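Tegument protein UL51 (Human herpesvirus 1, PDB 6T5A) takes part in herpesvirus egress, including secondary envelopment of cytoplasmic capsids at membranes derived from the trans-Golgi network, and in maintaining the viral assembly centre in neurons. Local coordinates at residues R63-T68 with M110-Q115; A71-L76 with R104-C109. The protein carries 1 engineered substitution. All blocks are in the same frame, centred on the assembly; numbering follows the deposited sequence.

Interaction 1 of 2, residues R63-T68 with M110-Q115; sequences RALART and MATILQ
L65 and I113 lie nearest each other across this contact, their CA atoms 7.1 Å apart, where two helical segments of the same chain run roughly antiparallel. The axes of 63-68 and 110-115 approach to 9.7 Å with 146° between their directions, so the segments cross at an angle rather than lie exactly antiparallel. This is packing between helices 63-82 and 94-117, the two arms of an antiparallel helical hairpin within the UL51 family region. L65 does most of the bridging from its side: its CB bond points toward 110-115, and so do those of T112 and I113 in return. The side chains of L65 and I113 slide past each other in opposite senses, with L65 CB resting on I113 CG1 at 3.7 Å. I113 CG1 stands anti to its own carbonyl carbon (chi1 -65°), and the outstretched arm (chi2 163°) carries CD1 onward along L65 until it ends 4.0 Å from the backbone N of A66.

The other half of the grip belongs to the leucine fork. It meets T112 at about a right angle, and T112 CG2 sits against both prongs, 3.8 Å from L65 CD1 and 4.1 Å from L65 CD2. The same rotamer puts T112 CG2 anti to the backbone N, facing the leucine, and OG1 beside that N, where it hydrogen-bonds T108 O one turn earlier.

Between these two segments the contact thus rests on van der Waals packing of hydrocarbon groups; another protein's chain adds an apolar side chain on I113 and an aromatic one on A66.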
ATOM      1  N   ARG A  63      38.909 -13.686  10.294  1.00 33.25           N
ATOM      2  CA  ARG A  63      39.892 -13.822   9.205  1.00 32.54           C
ATOM      3  C   ARG A  63      41.216 -14.333   9.771  1.00 36.06           C
ATOM      4  O   ARG A  63      41.859 -15.146   9.125  1.00 35.72           O
ATOM      5  CB  ARG A  63      40.122 -12.507   8.467  1.00 29.82           C
ATOM      6  CG  ARG A  63      38.940 -12.050   7.613  1.00 33.74           C
ATOM      7  CD  ARG A  63      39.234 -10.649   7.130  1.00 34.92           C
ATOM      8  NE  ARG A  63      38.179 -10.115   6.266  1.00 40.01           N
ATOM      9  CZ  ARG A  63      38.281  -8.964   5.616  1.00 46.33           C
ATOM     10  NH1 ARG A  63      39.381  -8.230   5.722  1.00 42.16           N
ATOM     11  NH2 ARG A  63      37.293  -8.543   4.848  1.00 37.03           N
ATOM     12  N   ALA A  64      41.579 -13.917  11.009  1.00 32.92           N
ATOM     13  CA  ALA A  64      42.795 -14.358  11.710  1.00 33.18           C
ATOM     14  C   ALA A  64      42.832 -15.882  11.867  1.00 38.08           C
ATOM     15  O   ALA A  64      43.896 -16.484  11.672  1.00 37.51           O
ATOM     16  CB  ALA A  64      42.897 -13.689  13.072  1.00 33.45           C
ATOM     17  N   LEU A  65      41.668 -16.500  12.175  1.00 34.47           N
ATOM     18  CA  LEU A  65      41.515 -17.949  12.329  1.00 34.96           C
ATOM     19  C   LEU A  65      41.649 -18.683  11.005  1.00 35.09           C
ATOM     20  O   LEU A  65      42.280 -19.741  10.961  1.00 33.35           O
ATOM     21  CB  LEU A  65      40.151 -18.295  12.973  1.00 35.67           C
ATOM     22  CG  LEU A  65      39.927 -17.808  14.411  1.00 40.57           C
ATOM     23  CD1 LEU A  65      38.445 -17.776  14.727  1.00 41.03           C
ATOM     24  CD2 LEU A  65      40.696 -18.668  15.426  1.00 38.33           C
ATOM     25  N   ALA A  66      41.025 -18.147   9.934  1.00 31.15           N
ATOM     26  CA  ALA A  66      41.094 -18.750   8.597  1.00 30.95           C
ATOM     27  C   ALA A  66      42.554 -18.665   8.063  1.00 33.19           C
ATOM     28  O   ALA A  66      43.051 -19.615   7.466  1.00 31.59           O
ATOM     29  CB  ALA A  66      40.135 -18.039   7.653  1.00 30.85           C
ATOM     30  N   ARG A  67      43.237 -17.533   8.317  1.00 30.22           N
ATOM     31  CA  ARG A  67      44.632 -17.324   7.928  1.00 29.99           C
ATOM     32  C   ARG A  67      45.562 -18.303   8.693  1.00 33.59           C
ATOM     33  O   ARG A  67      46.469 -18.873   8.090  1.00 32.88           O
ATOM     34  CB  ARG A  67      45.050 -15.878   8.215  1.00 29.47           C
ATOM     35  CG  ARG A  67      44.485 -14.861   7.228  1.00 28.60           C
ATOM     36  CD  ARG A  67      44.452 -13.498   7.876  1.00 28.36           C
ATOM     37  NE  ARG A  67      43.875 -12.471   6.994  1.00 27.64           N
ATOM     38  CZ  ARG A  67      43.528 -11.255   7.403  1.00 38.79           C
ATOM     39  NH1 ARG A  67      43.683 -10.905   8.670  1.00 29.34           N
ATOM     40  NH2 ARG A  67      43.021 -10.380   6.545  1.00 31.18           N
ATOM     41  N   THR A  68      45.319 -18.500  10.005  1.00 30.60           N
ATOM     42  CA  THR A  68      46.113 -19.401  10.846  1.00 29.93           C
ATOM     43  C   THR A  68      45.939 -20.850  10.393  1.00 34.12           C
ATOM     44  O   THR A  68      46.928 -21.574  10.262  1.00 32.22           O
ATOM     45  CB  THR A  68      45.843 -19.168  12.334  1.00 34.85           C
ATOM     46  OG1 THR A  68      46.103 -17.790  12.623  1.00 32.75           O
ATOM     47  CG2 THR A  68      46.724 -20.047  13.239  1.00 32.59           C
ATOM     48  N   MET A 110      39.864 -24.716  13.404  1.00 45.24           N
ATOM     49  CA  MET A 110      38.655 -25.271  12.822  1.00 46.47           C
ATOM     50  C   MET A 110      37.538 -25.323  13.861  1.00 49.20           C
ATOM     51  O   MET A 110      36.444 -24.866  13.550  1.00 48.60           O
ATOM     52  CB  MET A 110      38.938 -26.654  12.237  1.00 49.79           C
ATOM     53  CG  MET A 110      37.894 -27.125  11.267  1.00 54.92           C
ATOM     54  SD  MET A 110      38.124 -28.843  10.739  1.00 60.71           S
ATOM     55  CE  MET A 110      39.801 -28.800  10.151  1.00 56.44           C
ATOM     56  N   ALA A 111      37.832 -25.811  15.099  1.00 45.72           N
ATOM     57  CA  ALA A 111      36.868 -25.887  16.205  1.00 45.04           C
ATOM     58  C   ALA A 111      36.280 -24.512  16.562  1.00 48.32           C
ATOM     59  O   ALA A 111      35.072 -24.414  16.768  1.00 47.80           O
ATOM     60  CB  ALA A 111      37.511 -26.520  17.435  1.00 45.73           C
ATOM     61  N   THR A 112      37.126 -23.455  16.617  1.00 44.32           N
ATOM     62  CA  THR A 112      36.700 -22.082  16.928  1.00 44.04           C
ATOM     63  C   THR A 112      35.807 -21.501  15.820  1.00 46.90           C
ATOM     64  O   THR A 112      34.826 -20.812  16.124  1.00 47.39           O
ATOM     65  CB  THR A 112      37.915 -21.204  17.257  1.00 50.98           C
ATOM     66  OG1 THR A 112      38.705 -21.886  18.223  1.00 53.24           O
ATOM     67  CG2 THR A 112      37.527 -19.830  17.803  1.00 47.10           C
ATOM     68  N   ILE A 113      36.154 -21.773  14.541  1.00 41.37           N
ATOM     69  CA  ILE A 113      35.382 -21.315  13.382  1.00 39.52           C
ATOM     70  C   ILE A 113      34.010 -22.001  13.395  1.00 43.28           C
ATOM     71  O   ILE A 113      32.997 -21.323  13.222  1.00 42.23           O
ATOM     72  CB  ILE A 113      36.149 -21.534  12.043  1.00 41.19           C
ATOM     73  CG1 ILE A 113      37.420 -20.656  11.986  1.00 41.04           C
ATOM     74  CG2 ILE A 113      35.236 -21.297  10.817  1.00 40.18           C
ATOM     75  CD1 ILE A 113      38.463 -21.063  10.929  1.00 45.49           C
ATOM     76  N   LEU A 114      33.981 -23.327  13.647  1.00 42.13           N
ATOM     77  CA  LEU A 114      32.733 -24.096  13.703  1.00 43.47           C
ATOM     78  C   LEU A 114      31.795 -23.626  14.810  1.00 49.82           C
ATOM     79  O   LEU A 114      30.586 -23.616  14.596  1.00 50.90           O
ATOM     80  CB  LEU A 114      32.991 -25.600  13.831  1.00 43.81           C
ATOM     81  CG  LEU A 114      33.604 -26.294  12.608  1.00 48.66           C
ATOM     82  CD1 LEU A 114      34.225 -27.633  13.003  1.00 48.35           C
ATOM     83  CD2 LEU A 114      32.586 -26.471  11.502  1.00 51.41           C
ATOM     84  N   GLN A 115      32.346 -23.217  15.969  1.00 46.38           N
ATOM     85  CA  GLN A 115      31.578 -22.714  17.109  1.00 47.01           C
ATOM     86  C   GLN A 115      30.888 -21.389  16.752  1.00 52.62           C
ATOM     87  O   GLN A 115      29.717 -21.200  17.091  1.00 53.27           O
ATOM     88  CB  GLN A 115      32.480 -22.575  18.347  1.00 48.77           C
ATOM     89  CG  GLN A 115      31.721 -22.346  19.653  1.00 67.48           C
ATOM     90  CD  GLN A 115      32.612 -22.349  20.877  1.00 93.90           C
ATOM     91  OE1 GLN A 115      33.850 -22.286  20.801  1.00 89.07           O
ATOM     92  NE2 GLN A 115      31.992 -22.417  22.044  1.00 89.46           N
TER

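Interaction 2 of 2, residues A71-L76 with R104-C109; sequences ACMVNL and RLADTC
Packing of C72 against L105 and A106 is the heart of this helix-helix contact, and sulfur does much of the touching. C72 SG fits against the flank of L105, 3.7 Å from CG and nearly as close to CB and CD2, while also lying 3.7 Å from the backbone N of A106. Its torsion explains the placement: chi1 -68° sets SG beside the backbone N of C72, where it reaches both L105 CG and the A106 N. L105 has CG anti to its backbone N (chi1 -177°), which brings the isobutyl group alongside the thiol.

Small-residue packing comes next. C72 CB points roughly at the methyl of A106 and meets it from the side, CB to CB 3.7 Å, and the two CA atoms are only 5.7 Å apart, an approach permitted by the short alanine side chain. A second sulfur, M73 SD, reaches A106 CB more loosely at 4.3 Å.

Polar bonding stays within the helices. T108 OG1 bonds to R104 O at 3.0 Å, and T108 N bonds to the same carbonyl from the opposite face of its plane. R104, whose CB bond is turned away from 71-76, forms a salt bridge through NE with D100 one turn earlier.

The axes of 71-76 and 104-109 run 9.4 Å apart at 154°, close to antiparallel, as in a helical hairpin. Y69 of helix 63-82 also packs on A106 and C109, while L76 carries the interface on toward Q99, M102 and R103 of helix 94-117. Within the assembly these two segments are met by their own chain only.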
ATOM      1  N   ALA A  71      47.928 -21.293   7.251  1.00 26.42           N
ATOM      2  CA  ALA A  71      49.362 -21.415   7.535  1.00 26.21           C
ATOM      3  C   ALA A  71      49.724 -22.838   7.993  1.00 30.19           C
ATOM      4  O   ALA A  71      50.751 -23.387   7.554  1.00 29.23           O
ATOM      5  CB  ALA A  71      49.790 -20.392   8.576  1.00 26.86           C
ATOM      6  N   CYS A  72      48.854 -23.455   8.831  1.00 27.55           N
ATOM      7  CA  CYS A  72      49.027 -24.840   9.289  1.00 28.44           C
ATOM      8  C   CYS A  72      49.027 -25.771   8.117  1.00 32.50           C
ATOM      9  O   CYS A  72      49.858 -26.677   8.075  1.00 29.69           O
ATOM     10  CB  CYS A  72      47.952 -25.243  10.296  1.00 28.64           C
ATOM     11  SG  CYS A  72      48.072 -24.376  11.871  1.00 32.94           S
ATOM     12  N   MET A  73      48.085 -25.568   7.180  1.00 29.92           N
ATOM     13  CA  MET A  73      47.935 -26.440   6.008  1.00 31.12           C
ATOM     14  C   MET A  73      49.133 -26.295   5.054  1.00 35.79           C
ATOM     15  O   MET A  73      49.594 -27.292   4.516  1.00 36.09           O
ATOM     16  CB  MET A  73      46.586 -26.199   5.293  1.00 33.21           C
ATOM     17  CG  MET A  73      45.354 -26.478   6.170  1.00 37.39           C
ATOM     18  SD  MET A  73      45.383 -28.065   7.091  1.00 41.70           S
ATOM     19  CE  MET A  73      45.226 -29.175   5.781  1.00 38.83           C
ATOM     20  N   VAL A  74      49.666 -25.064   4.886  1.00 32.22           N
ATOM     21  CA  VAL A  74      50.873 -24.840   4.061  1.00 30.83           C
ATOM     22  C   VAL A  74      52.051 -25.568   4.733  1.00 32.71           C
ATOM     23  O   VAL A  74      52.810 -26.262   4.050  1.00 29.71           O
ATOM     24  CB  VAL A  74      51.171 -23.337   3.832  1.00 33.66           C
ATOM     25  CG1 VAL A  74      52.573 -23.125   3.244  1.00 33.75           C
ATOM     26  CG2 VAL A  74      50.098 -22.691   2.948  1.00 32.84           C
ATOM     27  N   ASN A  75      52.182 -25.433   6.071  1.00 31.14           N
ATOM     28  CA  ASN A  75      53.258 -26.113   6.806  1.00 31.56           C
ATOM     29  C   ASN A  75      53.159 -27.616   6.663  1.00 36.59           C
ATOM     30  O   ASN A  75      54.180 -28.254   6.483  1.00 37.99           O
ATOM     31  CB  ASN A  75      53.318 -25.693   8.276  1.00 31.39           C
ATOM     32  CG  ASN A  75      53.845 -24.299   8.488  1.00 59.63           C
ATOM     33  OD1 ASN A  75      54.401 -23.677   7.595  1.00 59.76           O
ATOM     34  ND2 ASN A  75      53.677 -23.768   9.684  1.00 53.43           N
ATOM     35  N   LEU A  76      51.939 -28.171   6.672  1.00 33.67           N
ATOM     36  CA  LEU A  76      51.713 -29.608   6.465  1.00 32.99           C
ATOM     37  C   LEU A  76      52.157 -30.046   5.066  1.00 37.88           C
ATOM     38  O   LEU A  76      52.796 -31.087   4.932  1.00 36.85           O
ATOM     39  CB  LEU A  76      50.246 -29.988   6.746  1.00 32.31           C
ATOM     40  CG  LEU A  76      49.888 -30.089   8.242  1.00 35.69           C
ATOM     41  CD1 LEU A  76      48.397 -30.116   8.467  1.00 34.93           C
ATOM     42  CD2 LEU A  76      50.560 -31.297   8.915  1.00 36.05           C
ATOM     43  N   ARG A 104      47.202 -30.324  15.211  1.00 40.26           N
ATOM     44  CA  ARG A 104      46.495 -29.887  16.422  1.00 40.00           C
ATOM     45  C   ARG A 104      46.102 -28.402  16.374  1.00 44.27           C
ATOM     46  O   ARG A 104      44.986 -28.059  16.780  1.00 43.96           O
ATOM     47  CB  ARG A 104      47.298 -30.200  17.693  1.00 39.09           C
ATOM     48  CG  ARG A 104      47.335 -31.688  18.019  1.00 49.03           C
ATOM     49  CD  ARG A 104      48.143 -31.971  19.276  1.00 63.71           C
ATOM     50  NE  ARG A 104      48.295 -33.411  19.500  1.00 75.39           N
ATOM     51  CZ  ARG A 104      47.422 -34.166  20.159  1.00 95.30           C
ATOM     52  NH1 ARG A 104      46.328 -33.626  20.685  1.00 80.61           N
ATOM     53  NH2 ARG A 104      47.637 -35.467  20.301  1.00 88.83           N
ATOM     54  N   LEU A 105      47.008 -27.526  15.891  1.00 39.92           N
ATOM     55  CA  LEU A 105      46.701 -26.101  15.798  1.00 39.95           C
ATOM     56  C   LEU A 105      45.601 -25.853  14.759  1.00 42.70           C
ATOM     57  O   LEU A 105      44.675 -25.087  15.044  1.00 42.26           O
ATOM     58  CB  LEU A 105      47.960 -25.236  15.560  1.00 41.02           C
ATOM     59  CG  LEU A 105      47.771 -23.682  15.508  1.00 47.40           C
ATOM     60  CD1 LEU A 105      47.145 -23.116  16.799  1.00 48.12           C
ATOM     61  CD2 LEU A 105      49.088 -22.975  15.218  1.00 50.14           C
ATOM     62  N   ALA A 106      45.656 -26.552  13.595  1.00 37.47           N
ATOM     63  CA  ALA A 106      44.626 -26.453  12.553  1.00 37.27           C
ATOM     64  C   ALA A 106      43.272 -26.919  13.117  1.00 40.81           C
ATOM     65  O   ALA A 106      42.264 -26.247  12.899  1.00 39.83           O
ATOM     66  CB  ALA A 106      45.010 -27.281  11.337  1.00 37.61           C
ATOM     67  N   ASP A 107      43.263 -28.034  13.893  1.00 38.02           N
ATOM     68  CA  ASP A 107      42.047 -28.549  14.536  1.00 38.27           C
ATOM     69  C   ASP A 107      41.439 -27.519  15.490  1.00 42.37           C
ATOM     70  O   ASP A 107      40.226 -27.333  15.483  1.00 40.81           O
ATOM     71  CB  ASP A 107      42.335 -29.872  15.287  1.00 40.30           C
ATOM     72  CG  ASP A 107      42.519 -31.100  14.405  1.00 49.79           C
ATOM     73  OD1 ASP A 107      42.254 -31.007  13.184  1.00 49.70           O
ATOM     74  OD2 ASP A 107      42.928 -32.153  14.935  1.00 58.52           O
ATOM     75  N   THR A 108      42.289 -26.823  16.276  1.00 40.31           N
ATOM     76  CA  THR A 108      41.863 -25.769  17.211  1.00 40.83           C
ATOM     77  C   THR A 108      41.207 -24.598  16.456  1.00 44.76           C
ATOM     78  O   THR A 108      40.143 -24.128  16.868  1.00 43.90           O
ATOM     79  CB  THR A 108      43.042 -25.359  18.109  1.00 48.25           C
ATOM     80  OG1 THR A 108      43.467 -26.519  18.819  1.00 52.39           O
ATOM     81  CG2 THR A 108      42.679 -24.282  19.112  1.00 47.04           C
ATOM     82  N   CYS A 109      41.819 -24.166  15.329  1.00 42.08           N
ATOM     83  CA  CYS A 109      41.293 -23.094  14.476  1.00 41.90           C
ATOM     84  C   CYS A 109      39.955 -23.483  13.921  1.00 46.86           C
ATOM     85  O   CYS A 109      39.027 -22.682  13.952  1.00 45.81           O
ATOM     86  CB  CYS A 109      42.271 -22.759  13.355  1.00 42.18           C
ATOM     87  SG  CYS A 109      43.766 -21.928  13.917  1.00 45.62           S
TER

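How the interactions relate
Both interactions join helix 63-82 to helix 94-117, with centres about 10 Å apart along one antiparallel pair. In sequence the order is 63-68, 71-76, 104-109, 110-115, so interaction 2 is nested inside the loop closed by interaction 1, and the connection between the helices, partly unmodelled, lies inside the loop that interaction 2 closes. T68 CG2 packs on C109 SG at 3.6 Å, so the two contacts adjoin. Interaction 1 lies nearer the centre of the chain, its centre about 12 Å away against about 22 Å. Near interaction 1 the hairpin, part of the UL51 family region, carries contacts to another protein's chain, whereas interaction 2 is met by its own chain only.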